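Local coordinates for protein adhesin (Streptococcus sanguinis SK1 = NCTC 7863, PDB 6VT2) that binds sialylated glycans through tandem Siglec-like modules and so probably attaches the streptococcus to host sialoglycans, at residues 322-327 and 391-396; 327-332 and 362-367. One frame throughout, in Å; residues are numbered along the deposited sequence.

Contact 1: residues 322-327 and 391-396. With CA (calcium ion), chain G.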
loop_
_atom_site.group_PDB
_atom_site.type_symbol
_atom_site.label_atom_id
_atom_site.label_comp_id
_atom_site.label_asym_id
_atom_site.label_seq_id
_atom_site.Cartn_x
_atom_site.Cartn_y
_atom_site.Cartn_z
ATOM N N ASN A 322 -18.516 -35.901 2.810
ATOM C CA ASN A 322 -18.181 -36.929 3.770
ATOM C C ASN A 322 -16.684 -36.982 3.916
ATOM O O ASN A 322 -15.945 -36.794 2.945
ATOM C CB ASN A 322 -18.669 -38.283 3.297
ATOM C CG ASN A 322 -20.136 -38.377 3.224
ATOM O OD1 ASN A 322 -20.853 -38.020 4.159
ATOM N ND2 ASN A 322 -20.624 -38.845 2.116
ATOM N N GLN A 323 -16.236 -37.369 5.092
ATOM C CA GLN A 323 -14.798 -37.515 5.298
ATOM C C GLN A 323 -14.150 -38.509 4.362
ATOM O O GLN A 323 -12.972 -38.329 4.006
ATOM C CB GLN A 323 -14.511 -37.899 6.748
ATOM C CG GLN A 323 -14.684 -36.696 7.641
ATOM C CD GLN A 323 -14.358 -36.978 9.066
ATOM O OE1 GLN A 323 -13.498 -37.867 9.370
ATOM N NE2 GLN A 323 -15.045 -36.299 9.976
ATOM N N THR A 324 -14.866 -39.536 3.978
ATOM C CA THR A 324 -14.257 -40.483 3.078
ATOM C C THR A 324 -13.852 -39.814 1.786
ATOM O O THR A 324 -12.965 -40.320 1.109
ATOM C CB THR A 324 -15.169 -41.683 2.852
ATOM O OG1 THR A 324 -14.413 -42.606 2.056
ATOM C CG2 THR A 324 -16.433 -41.328 2.129
ATOM N N ASP A 325 -14.438 -38.663 1.448
ATOM C CA ASP A 325 -14.055 -37.996 0.231
ATOM C C ASP A 325 -12.656 -37.400 0.315
ATOM O O ASP A 325 -12.049 -37.133 -0.729
ATOM C CB ASP A 325 -15.069 -36.902 -0.091
ATOM C CG ASP A 325 -16.388 -37.400 -0.490
ATOM O OD1 ASP A 325 -16.596 -38.616 -0.550
ATOM O OD2 ASP A 325 -17.285 -36.531 -0.700
ATOM N N LYS A 326 -12.109 -37.182 1.508
ATOM C CA LYS A 326 -10.748 -36.686 1.576
ATOM C C LYS A 326 -9.720 -37.659 2.088
ATOM O O LYS A 326 -8.551 -37.312 2.089
ATOM C CB LYS A 326 -10.673 -35.427 2.428
ATOM C CG LYS A 326 -11.067 -35.650 3.802
ATOM C CD LYS A 326 -10.760 -34.341 4.685
ATOM C CE LYS A 326 -9.366 -34.150 5.033
ATOM N NZ LYS A 326 -9.156 -33.090 6.061
ATOM N N TYR A 327 -10.113 -38.812 2.582
ATOM C CA TYR A 327 -9.189 -39.798 3.116
ATOM C C TYR A 327 -9.154 -41.023 2.232
ATOM O O TYR A 327 -10.194 -41.523 1.821
ATOM C CB TYR A 327 -9.648 -40.259 4.535
ATOM C CG TYR A 327 -9.500 -39.125 5.507
ATOM C CD1 TYR A 327 -8.249 -38.568 5.765
ATOM C CD2 TYR A 327 -10.590 -38.594 6.157
ATOM C CE1 TYR A 327 -8.106 -37.503 6.615
ATOM C CE2 TYR A 327 -10.461 -37.522 6.975
ATOM C CZ TYR A 327 -9.220 -36.983 7.231
ATOM O OH TYR A 327 -9.056 -35.888 8.076
ATOM N N SER A 391 -19.963 -42.782 5.569
ATOM C CA SER A 391 -18.644 -42.250 5.315
ATOM C C SER A 391 -17.653 -43.349 5.633
ATOM O O SER A 391 -17.238 -43.512 6.789
ATOM C CB SER A 391 -18.409 -41.016 6.166
ATOM O OG SER A 391 -17.195 -40.411 5.814
ATOM N N ARG A 392 -17.249 -44.054 4.581
ATOM C CA ARG A 392 -16.551 -45.321 4.762
ATOM C C ARG A 392 -15.609 -45.543 3.599
ATOM O O ARG A 392 -15.738 -44.917 2.536
ATOM C CB ARG A 392 -17.544 -46.485 4.855
ATOM C CG ARG A 392 -18.460 -46.382 6.018
ATOM C CD ARG A 392 -19.404 -47.616 6.106
ATOM N NE ARG A 392 -20.280 -47.352 7.198
ATOM C CZ ARG A 392 -20.769 -48.246 8.030
ATOM N NH1 ARG A 392 -20.489 -49.545 7.845
ATOM N NH2 ARG A 392 -21.503 -47.853 9.032
ATOM N N ASP A 393 -14.658 -46.463 3.812
ATOM C CA ASP A 393 -13.810 -46.974 2.757
ATOM C C ASP A 393 -13.739 -48.464 2.997
ATOM O O ASP A 393 -14.056 -48.940 4.088
ATOM C CB ASP A 393 -12.429 -46.347 2.745
ATOM C CG ASP A 393 -12.388 -44.986 2.058
ATOM O OD1 ASP A 393 -12.973 -44.872 0.979
ATOM O OD2 ASP A 393 -11.725 -44.071 2.543
ATOM N N THR A 394 -13.368 -49.198 1.962
ATOM C CA THR A 394 -13.172 -50.636 2.058
ATOM C C THR A 394 -11.752 -50.948 1.636
ATOM O O THR A 394 -11.277 -50.451 0.607
ATOM C CB THR A 394 -14.149 -51.383 1.175
ATOM O OG1 THR A 394 -15.484 -51.129 1.603
ATOM C CG2 THR A 394 -13.841 -52.937 1.292
ATOM N N ILE A 395 -11.047 -51.719 2.430
ATOM C CA ILE A 395 -9.762 -52.294 1.972
ATOM C C ILE A 395 -10.088 -53.748 1.611
ATOM O O ILE A 395 -10.526 -54.454 2.460
ATOM C CB ILE A 395 -8.717 -52.216 3.056
ATOM C CG1 ILE A 395 -8.567 -50.788 3.576
ATOM C CG2 ILE A 395 -7.412 -52.818 2.630
ATOM C CD1 ILE A 395 -7.693 -50.686 4.751
ATOM N N THR A 396 -9.834 -54.143 0.386
ATOM C CA THR A 396 -10.229 -55.483 -0.071
ATOM C C THR A 396 -9.333 -56.558 0.530
ATOM O O THR A 396 -8.256 -56.282 0.873
ATOM C CB THR A 396 -10.277 -55.505 -1.595
ATOM O OG1 THR A 396 -8.994 -55.110 -2.045
ATOM C CG2 THR A 396 -11.327 -54.574 -2.124
HETATM CA CA CA G . -12.125 -42.512 0.729
HETATM O O HOH W 1 -10.919 -41.262 -1.062
HETATM O O HOH W 2 -13.695 -42.602 -1.103
HETATM O O HOH W 3 -10.620 -43.826 -0.505
#
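A calcium site sits at the junction between the second Siglec-like module and the Rib-like module that follows it, where the turn 322-327 meets the start of the edge strand 392-395. T324 and D393 supply the side-chain ligands from the two segments. T324 grips the ion twice, through its carbonyl O at 2.4 Å and through OG1. Y327 O adds a second backbone ligand from the same turn. D393 is bidentate, OD1 at 2.5 Å and OD2 at 2.4 Å from the calcium, and three waters complete a shell of eight oxygens.

A chi1 of -174° swings T324 OG1 opposite its backbone N and over to the strand. There it also donates to R392 O across 2.7 Å, the hydroxyl standing well above the carbonyl plane, 58° out of it. With its proton given to R392 O, the hydroxyl oxygen can still coordinate the calcium, and its 2.9 Å approach to D393 OD1 is that of two ligands sharing one ion. One residue back along the chain from R392, S391 OG accepts from T324 N at 3.1 Å with an N-H...O angle of 149°. S391 OG in turn bonds D384, whose carboxylate also takes Q323 N, so serine and aspartate together hold the beginning of the turn.

Y382 donates a second-shell bond to D393 OD2, while R392, whose CB leaves the strand on the side turned from 322-327, forms a salt bridge with D385. Since one carboxylate is the only formally charged ligand, the ion probably keeps a net positive charge. The two modules' chain segments are thus tied by metal ligands and two direct hydrogen bonds, a linkage that should limit flexing at this joint.

Contact 2: residues 327-332 and 362-367. With CA (calcium ion), chain G.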
loop_
_atom_site.group_PDB
_atom_site.type_symbol
_atom_site.label_atom_id
_atom_site.label_comp_id
_atom_site.label_asym_id
_atom_site.label_seq_id
_atom_site.Cartn_x
_atom_site.Cartn_y
_atom_site.Cartn_z
ATOM N N TYR A 327 -10.113 -38.812 2.582
ATOM C CA TYR A 327 -9.189 -39.798 3.116
ATOM C C TYR A 327 -9.154 -41.023 2.232
ATOM O O TYR A 327 -10.194 -41.523 1.821
ATOM C CB TYR A 327 -9.648 -40.259 4.535
ATOM C CG TYR A 327 -9.500 -39.125 5.507
ATOM C CD1 TYR A 327 -8.249 -38.568 5.765
ATOM C CD2 TYR A 327 -10.590 -38.594 6.157
ATOM C CE1 TYR A 327 -8.106 -37.503 6.615
ATOM C CE2 TYR A 327 -10.461 -37.522 6.975
ATOM C CZ TYR A 327 -9.220 -36.983 7.231
ATOM O OH TYR A 327 -9.056 -35.888 8.076
ATOM N N THR A 328 -7.954 -41.555 2.020
ATOM C CA THR A 328 -7.754 -42.828 1.341
ATOM C C THR A 328 -6.900 -43.688 2.257
ATOM O O THR A 328 -5.760 -43.287 2.560
ATOM C CB THR A 328 -7.044 -42.599 0.022
ATOM O OG1 THR A 328 -7.898 -41.804 -0.798
ATOM C CG2 THR A 328 -6.792 -43.905 -0.674
ATOM N N PRO A 329 -7.412 -44.842 2.700
ATOM C CA PRO A 329 -6.593 -45.735 3.520
ATOM C C PRO A 329 -5.352 -46.209 2.787
ATOM O O PRO A 329 -5.385 -46.484 1.588
ATOM C CB PRO A 329 -7.538 -46.892 3.852
ATOM C CG PRO A 329 -8.891 -46.346 3.604
ATOM C CD PRO A 329 -8.797 -45.332 2.545
ATOM N N ASN A 330 -4.273 -46.334 3.562
ATOM C CA ASN A 330 -3.094 -47.105 3.175
ATOM C C ASN A 330 -3.325 -48.571 3.442
ATOM O O ASN A 330 -3.985 -48.946 4.411
ATOM C CB ASN A 330 -1.876 -46.656 3.947
ATOM C CG ASN A 330 -1.513 -45.197 3.637
ATOM O OD1 ASN A 330 -1.720 -44.713 2.528
ATOM N ND2 ASN A 330 -1.038 -44.514 4.613
ATOM N N ASN A 331 -2.814 -49.389 2.535
ATOM C CA ASN A 331 -2.887 -50.813 2.710
ATOM C C ASN A 331 -1.876 -51.267 3.733
ATOM O O ASN A 331 -0.869 -50.610 3.954
ATOM C CB ASN A 331 -2.623 -51.480 1.380
ATOM C CG ASN A 331 -3.641 -51.107 0.363
ATOM O OD1 ASN A 331 -3.323 -50.745 -0.786
ATOM N ND2 ASN A 331 -4.873 -51.172 0.752
ATOM N N PRO A 332 -2.105 -52.409 4.356
ATOM C CA PRO A 332 -1.120 -52.936 5.310
ATOM C C PRO A 332 0.182 -53.337 4.640
ATOM O O PRO A 332 0.232 -53.657 3.452
ATOM C CB PRO A 332 -1.822 -54.152 5.916
ATOM C CG PRO A 332 -2.819 -54.510 5.006
ATOM C CD PRO A 332 -3.290 -53.267 4.241
ATOM N N GLY A 362 -1.335 -41.135 11.257
ATOM C CA GLY A 362 -0.867 -39.982 10.524
ATOM C C GLY A 362 -1.538 -39.738 9.196
ATOM O O GLY A 362 -1.317 -38.674 8.604
ATOM N N ASN A 363 -2.381 -40.663 8.731
ATOM C CA ASN A 363 -3.108 -40.525 7.487
ATOM C C ASN A 363 -4.599 -40.375 7.730
ATOM O O ASN A 363 -5.174 -39.361 7.383
ATOM C CB ASN A 363 -2.830 -41.753 6.625
ATOM C CG ASN A 363 -3.625 -41.762 5.366
ATOM O OD1 ASN A 363 -3.792 -40.734 4.717
ATOM N ND2 ASN A 363 -4.180 -42.919 5.024
ATOM N N LEU A 364 -5.226 -41.361 8.307
ATOM C CA LEU A 364 -6.642 -41.308 8.634
ATOM C C LEU A 364 -6.838 -40.665 9.981
ATOM O O LEU A 364 -5.904 -40.590 10.767
ATOM C CB LEU A 364 -7.208 -42.711 8.654
ATOM C CG LEU A 364 -6.977 -43.490 7.371
ATOM C CD1 LEU A 364 -7.588 -44.868 7.478
ATOM C CD2 LEU A 364 -7.466 -42.722 6.216
ATOM N N PRO A 365 -8.064 -40.234 10.270
ATOM C CA PRO A 365 -8.371 -39.689 11.588
ATOM C C PRO A 365 -7.993 -40.671 12.668
ATOM O O PRO A 365 -8.097 -41.882 12.485
ATOM C CB PRO A 365 -9.874 -39.428 11.527
ATOM C CG PRO A 365 -10.131 -39.199 10.098
ATOM C CD PRO A 365 -9.214 -40.139 9.354
ATOM N N ASN A 366 -7.543 -40.132 13.790
ATOM C CA ASN A 366 -7.177 -40.980 14.896
ATOM C C ASN A 366 -8.379 -41.692 15.467
ATOM O O ASN A 366 -8.190 -42.658 16.217
ATOM C CB ASN A 366 -6.515 -40.189 15.993
ATOM C CG ASN A 366 -5.183 -39.577 15.567
ATOM O OD1 ASN A 366 -4.408 -40.157 14.824
ATOM N ND2 ASN A 366 -4.935 -38.410 16.019
ATOM N N ASN A 367 -9.599 -41.223 15.135
ATOM C CA ASN A 367 -10.839 -41.861 15.614
ATOM C C ASN A 367 -11.590 -42.574 14.488
ATOM O O ASN A 367 -12.753 -42.726 14.555
ATOM C CB ASN A 367 -11.718 -40.905 16.403
ATOM C CG ASN A 367 -12.190 -39.727 15.603
ATOM O OD1 ASN A 367 -11.559 -39.367 14.662
ATOM N ND2 ASN A 367 -13.239 -39.102 16.057
HETATM CA CA CA G . -12.125 -42.512 0.729
HETATM O O HOH W 4 -5.827 -40.019 3.003
HETATM O O HOH W 1 -10.919 -41.262 -1.062
HETATM O O HOH W 2 -13.695 -42.602 -1.103
HETATM O O HOH W 3 -10.620 -43.826 -0.505
#
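The aromatic ring of Y327 and the pyrrolidine of P365 form the apolar part of this contact, in which the chain entering the Rib-like module lies against the loop between helix 346-360 and strand 369-372. P365 CD sits 3.6 Å from the centroid of the Y327 ring and only 7° off its normal, a CH-pi contact squarely over one face; CG reaches on to CE2 at the same 3.6 Å. L364 fills in behind: its CD2 packs 3.7 Å from Y327 CB, and its CD1 reaches P329 CB more loosely. CG of L364 lies anti to the carbonyl carbon (chi1 -55°), from where the two methyls divide between Y327 and P329. Y382 lies against Y327, P329 and L364 alike.

The polar part belongs to N363. Its ND2 donates to T328 O over 3.0 Å in a nearly straight bond, 173° at the hydrogen, with the acceptor lying almost in the amide plane; the other ND2 hydrogen goes to N360. Water 4 bridges on the opposite end of the amide: it accepts from T328 N and donates to N363 OD1, 2.8 Å away. The amide of N330 lies nearly parallel to that of N363, and its ND2 is bonded to A359 O at the end of the helix.

With both ends of its amide engaged, N363 reads the backbone N-H and C=O of T328, one through water and one directly, and its flip state is fixed. Polar bonds and the CH-pi contact of P365 on Y327 together hold the backbone beside the Y327 carbonyl that binds calcium.

Y327 belongs to both contacts and divides its work between them: its carbonyl serves the calcium of contact 1, its ring the proline of contact 2. The centres lie about 9 Å apart, and contact 2 is nested inside the loop that contact 1 closes. They also touch directly, with D393 OD2 3.2 Å from P329 CD and Q323 OE1 3.7 Å from P365 CG, while I395 packs on P329. T328 OG1 reaches water 1 of the calcium shell, extending the site into 327-332. The N322 side chain lies about 12 Å from the bound sialic acid. Contact 1 bridges the two modules; contact 2 packs the chain just after Y327 on a loop of the Rib-like module.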